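Side-chain contacts in VP5 (Halorubrum pleomorphic virus 2, PDB 6QGI), which is an envelope protein of a pleomorphic virus of haloarchaea and probably drives fusion of the viral envelope with the host cell membrane: residues A[31-36]-A[131-136]; A[73-78]-A[477-482]; A[323-328]-A[337-342]. All blocks are in the same frame, centred on the assembly; numbering follows the deposited sequence.

Contact 1. Residues A[31-36]-A[131-136]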
loop_
_atom_site.group_PDB
_atom_site.type_symbol
_atom_site.label_atom_id
_atom_site.label_comp_id
_atom_site.label_asym_id
_atom_site.label_seq_id
_atom_site.Cartn_x
_atom_site.Cartn_y
_atom_site.Cartn_z
ATOM N N PRO A 31 10.938 -19.753 -3.840
ATOM C CA PRO A 31 10.774 -20.928 -4.706
ATOM C C PRO A 31 11.394 -22.188 -4.114
ATOM O O PRO A 31 12.423 -22.098 -3.429
ATOM C CB PRO A 31 11.495 -20.525 -5.997
ATOM C CG PRO A 31 11.448 -19.041 -5.987
ATOM C CD PRO A 31 11.580 -18.638 -4.570
ATOM N N PRO A 32 10.805 -23.365 -4.403
ATOM C CA PRO A 32 11.347 -24.616 -3.871
ATOM C C PRO A 32 12.591 -25.108 -4.600
ATOM O O PRO A 32 12.898 -24.664 -5.700
ATOM C CB PRO A 32 10.195 -25.600 -4.087
ATOM C CG PRO A 32 9.507 -25.095 -5.289
ATOM C CD PRO A 32 9.566 -23.611 -5.181
ATOM N N GLU A 33 13.281 -26.075 -3.994
ATOM C CA GLU A 33 14.415 -26.749 -4.615
ATOM C C GLU A 33 13.844 -27.851 -5.517
ATOM O O GLU A 33 12.673 -28.210 -5.369
ATOM C CB GLU A 33 15.368 -27.300 -3.542
ATOM C CG GLU A 33 16.204 -26.213 -2.881
ATOM C CD GLU A 33 17.325 -26.654 -1.957
ATOM O OE1 GLU A 33 17.979 -27.683 -2.241
ATOM O OE2 GLU A 33 17.566 -25.941 -0.955
ATOM N N GLY A 34 14.637 -28.349 -6.454
ATOM C CA GLY A 34 14.189 -29.397 -7.362
ATOM C C GLY A 34 13.462 -28.906 -8.594
ATOM O O GLY A 34 12.873 -29.703 -9.332
ATOM N N LEU A 35 13.508 -27.593 -8.829
ATOM C CA LEU A 35 12.872 -26.968 -9.982
ATOM C C LEU A 35 13.782 -27.010 -11.212
ATOM O O LEU A 35 14.999 -27.184 -11.075
ATOM C CB LEU A 35 12.526 -25.502 -9.658
ATOM C CG LEU A 35 11.516 -25.229 -8.561
ATOM C CD1 LEU A 35 11.443 -23.760 -8.273
ATOM C CD2 LEU A 35 10.145 -25.736 -8.948
ATOM N N THR A 36 13.200 -26.829 -12.419
ATOM C CA THR A 36 13.993 -26.751 -13.651
ATOM C C THR A 36 14.731 -25.412 -13.616
ATOM O O THR A 36 14.310 -24.509 -12.882
ATOM C CB THR A 36 13.147 -26.936 -14.936
ATOM O OG1 THR A 36 12.169 -25.903 -15.044
ATOM C CG2 THR A 36 12.486 -28.308 -15.032
ATOM N N VAL A 131 19.002 -21.037 -4.904
ATOM C CA VAL A 131 19.811 -20.673 -6.073
ATOM C C VAL A 131 21.176 -21.397 -5.992
ATOM O O VAL A 131 21.499 -22.150 -6.910
ATOM C CB VAL A 131 19.938 -19.130 -6.256
ATOM C CG1 VAL A 131 20.939 -18.779 -7.343
ATOM C CG2 VAL A 131 18.582 -18.499 -6.576
ATOM N N VAL A 132 21.928 -21.231 -4.881
ATOM C CA VAL A 132 23.230 -21.886 -4.669
ATOM C C VAL A 132 23.082 -23.420 -4.798
ATOM O O VAL A 132 23.857 -24.038 -5.534
ATOM C CB VAL A 132 23.881 -21.472 -3.315
ATOM C CG1 VAL A 132 25.034 -22.396 -2.925
ATOM C CG2 VAL A 132 24.360 -20.026 -3.361
ATOM N N ASN A 133 22.065 -24.013 -4.126
ATOM C CA ASN A 133 21.803 -25.457 -4.138
ATOM C C ASN A 133 21.435 -25.988 -5.525
ATOM O O ASN A 133 21.723 -27.159 -5.799
ATOM C CB ASN A 133 20.722 -25.839 -3.132
ATOM C CG ASN A 133 21.216 -25.865 -1.709
ATOM O OD1 ASN A 133 22.227 -26.499 -1.382
ATOM N ND2 ASN A 133 20.508 -25.182 -0.825
ATOM N N HIS A 134 20.820 -25.143 -6.399
ATOM C CA HIS A 134 20.483 -25.554 -7.771
ATOM C C HIS A 134 21.772 -25.874 -8.535
ATOM O O HIS A 134 22.714 -25.070 -8.535
ATOM C CB HIS A 134 19.648 -24.509 -8.527
ATOM C CG HIS A 134 18.935 -25.071 -9.719
ATOM N ND1 HIS A 134 19.609 -25.367 -10.891
ATOM C CD2 HIS A 134 17.627 -25.380 -9.879
ATOM C CE1 HIS A 134 18.698 -25.855 -11.717
ATOM N NE2 HIS A 134 17.491 -25.878 -11.154
ATOM N N PRO A 135 21.831 -27.074 -9.152
ATOM C CA PRO A 135 23.066 -27.498 -9.830
ATOM C C PRO A 135 23.429 -26.721 -11.099
ATOM O O PRO A 135 24.612 -26.665 -11.451
ATOM C CB PRO A 135 22.772 -28.959 -10.183
ATOM C CG PRO A 135 21.293 -29.054 -10.255
ATOM C CD PRO A 135 20.804 -28.136 -9.190
ATOM N N ASP A 136 22.434 -26.150 -11.794
ATOM C CA ASP A 136 22.663 -25.477 -13.068
ATOM C C ASP A 136 22.694 -23.957 -12.967
ATOM O O ASP A 136 22.998 -23.298 -13.964
ATOM C CB ASP A 136 21.582 -25.896 -14.084
ATOM C CG ASP A 136 21.314 -27.392 -14.173
ATOM O OD1 ASP A 136 22.285 -28.180 -14.080
ATOM O OD2 ASP A 136 20.136 -27.773 -14.344
#
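His134 and Leu35 meet where the long helix 91-133 of VP5 gives out, beside the loop that leads into helix 37-60, and the pair illustrates how a side chain just past a helix end can tie the end of one helix to the loop that leads into another. His134 CB carries the imidazole out from the helix end with CG anti to the backbone N (chi1 -161°), which turns the far edge of the ring toward the loop. On the near edge His134 ND1 accepts the backbone N-H of Asp136, Asp136 N to His134 ND1 3.1 Å, so the chain after the helix holds the ring by its inner nitrogen. On the far edge His134 CD2 lies 3.4 Å from Leu35 O, and His134 NE2 donates to that same oxygen at 2.8 Å. The bond is bent, 139° at the hydrogen, and the donor stands above the carbonyl plane. With one nitrogen accepting and the other donating, the two bonds would hold the ring's rotation and are consistent with a proton on NE2. Thr36, the N-cap residue of helix 37-60, follows at once, and the ring also touches Leu40 of that helix, so His134 spans from one helix end to the next helix start.

Before Gly34 in the chain, a second, more exposed meeting is made by Glu33. Its extended chain slants across Asn133, the carboxylate and amide planes only 26° apart. Glu33 OE1 sits 3.4 Å from Asn133 CB, while Glu33 OE2 comes to 3.0 Å from Asn133 ND2.

Contact 2. Residues A[73-78]-A[477-482]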
loop_
_atom_site.group_PDB
_atom_site.type_symbol
_atom_site.label_atom_id
_atom_site.label_comp_id
_atom_site.label_asym_id
_atom_site.label_seq_id
_atom_site.Cartn_x
_atom_site.Cartn_y
_atom_site.Cartn_z
ATOM N N ALA A 73 -0.836 8.920 17.652
ATOM C CA ALA A 73 0.026 8.895 18.838
ATOM C C ALA A 73 -0.438 9.924 19.854
ATOM O O ALA A 73 -0.638 9.573 21.017
ATOM C CB ALA A 73 1.476 9.151 18.448
ATOM N N TYR A 74 -0.696 11.165 19.394
ATOM C CA TYR A 74 -1.171 12.269 20.223
ATOM C C TYR A 74 -2.542 11.988 20.857
ATOM O O TYR A 74 -2.710 12.281 22.033
ATOM C CB TYR A 74 -1.239 13.560 19.413
ATOM C CG TYR A 74 -0.024 14.453 19.524
ATOM C CD1 TYR A 74 0.364 14.986 20.753
ATOM C CD2 TYR A 74 0.682 14.848 18.392
ATOM C CE1 TYR A 74 1.462 15.839 20.856
ATOM C CE2 TYR A 74 1.777 15.706 18.483
ATOM C CZ TYR A 74 2.165 16.195 19.718
ATOM O OH TYR A 74 3.243 17.037 19.818
ATOM N N THR A 75 -3.503 11.407 20.101
ATOM C CA THR A 75 -4.843 11.070 20.602
ATOM C C THR A 75 -4.731 10.153 21.842
ATOM O O THR A 75 -5.303 10.485 22.877
ATOM C CB THR A 75 -5.706 10.448 19.481
ATOM O OG1 THR A 75 -5.860 11.395 18.422
ATOM C CG2 THR A 75 -7.084 10.023 19.963
ATOM N N ASP A 76 -3.951 9.053 21.751
ATOM C CA ASP A 76 -3.745 8.079 22.831
ATOM C C ASP A 76 -2.961 8.661 23.999
ATOM O O ASP A 76 -3.248 8.330 25.148
ATOM C CB ASP A 76 -3.008 6.834 22.308
ATOM C CG ASP A 76 -3.811 5.920 21.398
ATOM O OD1 ASP A 76 -5.051 6.091 21.319
ATOM O OD2 ASP A 76 -3.203 5.024 20.777
ATOM N N ALA A 77 -1.951 9.493 23.699
ATOM C CA ALA A 77 -1.094 10.146 24.684
ATOM C C ALA A 77 -1.877 11.173 25.492
ATOM O O ALA A 77 -1.774 11.173 26.721
ATOM C CB ALA A 77 0.081 10.812 23.991
ATOM N N LYS A 78 -2.676 12.028 24.810
ATOM C CA LYS A 78 -3.498 13.058 25.451
ATOM C C LYS A 78 -4.596 12.432 26.313
ATOM O O LYS A 78 -4.774 12.886 27.442
ATOM C CB LYS A 78 -4.095 14.033 24.430
ATOM C CG LYS A 78 -3.066 15.022 23.891
ATOM C CD LYS A 78 -3.635 15.984 22.866
ATOM C CE LYS A 78 -2.520 16.762 22.221
ATOM N NZ LYS A 78 -3.046 17.711 21.222
ATOM N N GLU A 477 -15.232 20.331 23.514
ATOM C CA GLU A 477 -15.781 20.564 22.175
ATOM C C GLU A 477 -14.871 19.942 21.106
ATOM O O GLU A 477 -15.359 19.190 20.260
ATOM C CB GLU A 477 -15.966 22.074 21.936
ATOM C CG GLU A 477 -16.742 22.422 20.672
ATOM C CD GLU A 477 -16.889 23.898 20.334
ATOM O OE1 GLU A 477 -16.209 24.740 20.966
ATOM O OE2 GLU A 477 -17.686 24.211 19.421
ATOM N N GLU A 478 -13.546 20.216 21.195
ATOM C CA GLU A 478 -12.497 19.704 20.305
ATOM C C GLU A 478 -12.504 18.174 20.245
ATOM O O GLU A 478 -12.480 17.611 19.151
ATOM C CB GLU A 478 -11.115 20.191 20.770
ATOM C CG GLU A 478 -10.807 21.638 20.432
ATOM C CD GLU A 478 -9.458 22.101 20.945
ATOM O OE1 GLU A 478 -8.467 21.984 20.189
ATOM O OE2 GLU A 478 -9.385 22.570 22.104
ATOM N N TRP A 479 -12.561 17.515 21.421
ATOM C CA TRP A 479 -12.570 16.057 21.566
ATOM C C TRP A 479 -13.879 15.421 21.090
ATOM O O TRP A 479 -13.839 14.333 20.510
ATOM C CB TRP A 479 -12.299 15.670 23.017
ATOM C CG TRP A 479 -10.849 15.744 23.378
ATOM C CD1 TRP A 479 -10.242 16.698 24.138
ATOM C CD2 TRP A 479 -9.815 14.844 22.958
ATOM N NE1 TRP A 479 -8.897 16.430 24.249
ATOM C CE2 TRP A 479 -8.607 15.299 23.531
ATOM C CE3 TRP A 479 -9.793 13.686 22.157
ATOM C CZ2 TRP A 479 -7.388 14.636 23.332
ATOM C CZ3 TRP A 479 -8.588 13.022 21.973
ATOM C CH2 TRP A 479 -7.405 13.492 22.562
ATOM N N ASP A 480 -15.028 16.091 21.339
ATOM C CA ASP A 480 -16.360 15.648 20.915
ATOM C C ASP A 480 -16.476 15.723 19.381
ATOM O O ASP A 480 -17.062 14.829 18.760
ATOM C CB ASP A 480 -17.465 16.490 21.593
ATOM C CG ASP A 480 -17.642 16.291 23.099
ATOM O OD1 ASP A 480 -17.044 15.338 23.653
ATOM O OD2 ASP A 480 -18.389 17.081 23.720
ATOM N N GLN A 481 -15.879 16.778 18.783
ATOM C CA GLN A 481 -15.841 17.011 17.339
ATOM C C GLN A 481 -14.990 15.943 16.650
ATOM O O GLN A 481 -15.383 15.470 15.583
ATOM C CB GLN A 481 -15.303 18.413 17.024
ATOM C CG GLN A 481 -15.854 18.994 15.722
ATOM C CD GLN A 481 -15.152 20.250 15.253
ATOM O OE1 GLN A 481 -14.115 20.671 15.787
ATOM N NE2 GLN A 481 -15.701 20.875 14.222
ATOM N N LEU A 482 -13.844 15.549 17.268
ATOM C CA LEU A 482 -12.953 14.497 16.758
ATOM C C LEU A 482 -13.758 13.202 16.633
ATOM O O LEU A 482 -13.790 12.595 15.560
ATOM C CB LEU A 482 -11.726 14.314 17.693
ATOM C CG LEU A 482 -10.646 13.289 17.264
ATOM C CD1 LEU A 482 -9.256 13.793 17.565
ATOM C CD2 LEU A 482 -10.845 11.945 17.949
#
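This is a buried helix-to-helix contact made by an intervening indole: Trp479, from the last modelled helix, 476-496, reaches across to Thr75 and Lys78 on helix 66-86. The short segments run at 129° to each other with their axes 13.3 Å apart, a separation bridged by the large side chain while the backbones stay well apart. The six-membered ring of Trp479 leads with the edge. At that edge Lys78 CB lies in the ring plane, 3.5 Å from Trp479 CZ2, and the methyl Thr75 CG2, also in plane, stands 3.9 Å from Trp479 CZ3. Between them Trp479 CH2 comes to 3.7 Å from Thr75 O. Leu482, one turn further along, brings its CD1 to 4.2 Å from Thr75 OG1.

The polar ends are served by other partners. Thr75 OG1 bonds to His71 O in its own helix, Trp479 NE1 to Tyr473 O, and Lys78 NZ, at the end of a chain extended beyond CG, to His468 ND1 and the carbonyl oxygens of Thr469 and Asn472. Tyr473 also meets the indole edge-to-face.

Between 73-78 and 477-482, then, the meeting is one of van der Waals contact with no hydrogen bond. Lys78 lends its aliphatic base to the indole and its ammonium to the chain before helix 476-496, and that cluster of acceptors would probably stabilise the buried positive charge.

Contact 3. Residues A[323-328]-A[337-342]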
loop_
_atom_site.group_PDB
_atom_site.type_symbol
_atom_site.label_atom_id
_atom_site.label_comp_id
_atom_site.label_asym_id
_atom_site.label_seq_id
_atom_site.Cartn_x
_atom_site.Cartn_y
_atom_site.Cartn_z
ATOM N N ALA A 323 -4.189 17.677 0.862
ATOM C CA ALA A 323 -5.335 18.310 0.200
ATOM C C ALA A 323 -4.924 19.532 -0.647
ATOM O O ALA A 323 -5.768 20.101 -1.342
ATOM C CB ALA A 323 -6.377 18.701 1.229
ATOM N N SER A 324 -3.619 19.911 -0.597
ATOM C CA SER A 324 -2.981 20.998 -1.358
ATOM C C SER A 324 -2.963 20.653 -2.841
ATOM O O SER A 324 -2.999 21.541 -3.690
ATOM C CB SER A 324 -1.565 21.237 -0.853
ATOM O OG SER A 324 -0.921 22.296 -1.535
ATOM N N ASP A 325 -2.926 19.349 -3.148
ATOM C CA ASP A 325 -3.018 18.807 -4.504
ATOM C C ASP A 325 -4.423 19.083 -5.019
ATOM O O ASP A 325 -4.605 19.415 -6.194
ATOM C CB ASP A 325 -2.708 17.302 -4.498
ATOM C CG ASP A 325 -1.370 16.915 -3.888
ATOM O OD1 ASP A 325 -0.547 17.814 -3.642
ATOM O OD2 ASP A 325 -1.148 15.712 -3.660
ATOM N N GLY A 326 -5.388 19.001 -4.106
ATOM C CA GLY A 326 -6.782 19.296 -4.376
ATOM C C GLY A 326 -7.078 20.785 -4.363
ATOM O O GLY A 326 -6.190 21.602 -4.101
ATOM N N PRO A 327 -8.334 21.177 -4.644
ATOM C CA PRO A 327 -9.477 20.307 -4.942
ATOM C C PRO A 327 -9.490 19.805 -6.382
ATOM O O PRO A 327 -9.340 20.584 -7.320
ATOM C CB PRO A 327 -10.682 21.209 -4.652
ATOM C CG PRO A 327 -10.199 22.592 -4.950
ATOM C CD PRO A 327 -8.721 22.600 -4.628
ATOM N N LEU A 328 -9.647 18.489 -6.539
ATOM C CA LEU A 328 -9.758 17.817 -7.829
ATOM C C LEU A 328 -11.048 18.279 -8.493
ATOM O O LEU A 328 -12.048 18.481 -7.799
ATOM C CB LEU A 328 -9.721 16.291 -7.642
ATOM C CG LEU A 328 -8.547 15.740 -6.825
ATOM C CD1 LEU A 328 -8.612 14.251 -6.718
ATOM C CD2 LEU A 328 -7.206 16.161 -7.417
ATOM N N SER A 337 2.013 11.926 -10.064
ATOM C CA SER A 337 3.461 12.035 -9.933
ATOM C C SER A 337 3.913 13.483 -9.686
ATOM O O SER A 337 5.031 13.686 -9.205
ATOM C CB SER A 337 4.148 11.481 -11.172
ATOM O OG SER A 337 3.784 12.171 -12.354
ATOM N N THR A 338 3.056 14.485 -10.014
ATOM C CA THR A 338 3.344 15.909 -9.805
ATOM C C THR A 338 2.772 16.371 -8.463
ATOM O O THR A 338 3.029 17.500 -8.033
ATOM C CB THR A 338 2.784 16.759 -10.954
ATOM O OG1 THR A 338 1.359 16.653 -10.956
ATOM C CG2 THR A 338 3.362 16.378 -12.317
ATOM N N PHE A 339 1.983 15.497 -7.808
ATOM C CA PHE A 339 1.348 15.793 -6.526
ATOM C C PHE A 339 2.342 15.705 -5.381
ATOM O O PHE A 339 3.174 14.801 -5.369
ATOM C CB PHE A 339 0.161 14.852 -6.276
ATOM C CG PHE A 339 -1.004 14.987 -7.232
ATOM C CD1 PHE A 339 -1.127 16.096 -8.057
ATOM C CD2 PHE A 339 -2.000 14.031 -7.273
ATOM C CE1 PHE A 339 -2.194 16.211 -8.948
ATOM C CE2 PHE A 339 -3.066 14.140 -8.176
ATOM C CZ PHE A 339 -3.159 15.232 -8.998
ATOM N N SER A 340 2.260 16.654 -4.429
ATOM C CA SER A 340 3.131 16.707 -3.246
ATOM C C SER A 340 2.921 15.479 -2.347
ATOM O O SER A 340 3.883 14.962 -1.777
ATOM C CB SER A 340 2.879 17.983 -2.446
ATOM O OG SER A 340 3.070 19.149 -3.228
ATOM N N GLY A 341 1.668 15.040 -2.235
ATOM C CA GLY A 341 1.297 13.876 -1.446
ATOM C C GLY A 341 0.896 12.689 -2.296
ATOM O O GLY A 341 1.242 12.623 -3.478
ATOM N N ASP A 342 0.175 11.734 -1.691
ATOM C CA ASP A 342 -0.306 10.521 -2.339
ATOM C C ASP A 342 -1.822 10.558 -2.527
ATOM O O ASP A 342 -2.546 11.088 -1.679
ATOM C CB ASP A 342 0.115 9.275 -1.550
ATOM C CG ASP A 342 1.611 9.007 -1.545
ATOM O OD1 ASP A 342 2.219 8.993 -2.641
ATOM O OD2 ASP A 342 2.172 8.797 -0.448
HETATM O O HOH W 1 -2.214 14.096 -1.565
#
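The backbones of 323-328 and 337-342 approach without strand pairing, Asp325 and Phe339 bringing their CA atoms to 5.7 Å, in the two loops that flank the short strand 333-334 within the connection from strand 312-320 to strand 343-355. What joins the loops is a single carboxylate gripping two successive peptide N-H groups. Asp325 has CG anti to its carbonyl carbon (chi1 -55°), which sends the carboxylate toward the backbone of 340-341. There Asp325 OD2 takes the N-H of Gly341 on its syn lone pair, 3.2 Å from Gly341 N and 153° at the hydrogen. The other oxygen, Asp325 OD1, receives Ser340 N at 3.1 Å from above the carboxylate plane, a more bent bond. The two bonds together fix the rotation of the carboxylate and would help to spread its charge.

The Phe339 side chain crosses that of Asp325 at a slant. Asp325 CB rests over one face of the Phe339 ring, 4.3 Å from its centroid, in a CH-pi contact displaced toward the rim, with carboxylate and ring planes 27° apart. Leu328 CD2 adds an apolar touch at 4.4 Å from Phe339 CZ, and both residues pack on Tyr334 of the intervening strand. Further on, the backbone of Asp342 is hydrogen-bonded to that of Thr321, carrying the link back toward the end of strand 312-320. A water placed between the loops lies 2.9 Å from Asp325 OD2 and 3.0 Å from Asp342 O.

In the fold
From the N terminus, the chain first enters contact 1 at 31-36, then runs through helix 37-60 and into helix 66-86, where it leaves the first half of contact 2, before helix 91-133 returns it to 131-136. Contact 1 thus closes an almost wholly helical loop. Contact 2 stays open for some 400 residues, until helix 476-496, so the two cross along the chain, although their centres lie 55 Å apart on opposite sides of the chain's centre. Contact 3 is nested inside contact 2 and closes a short loop between strands. Respectively, they join the end of helix 91-133 to the loop before helix 37-60, helix 66-86 to helix 476-496, and neighbouring loops of the strand-rich part.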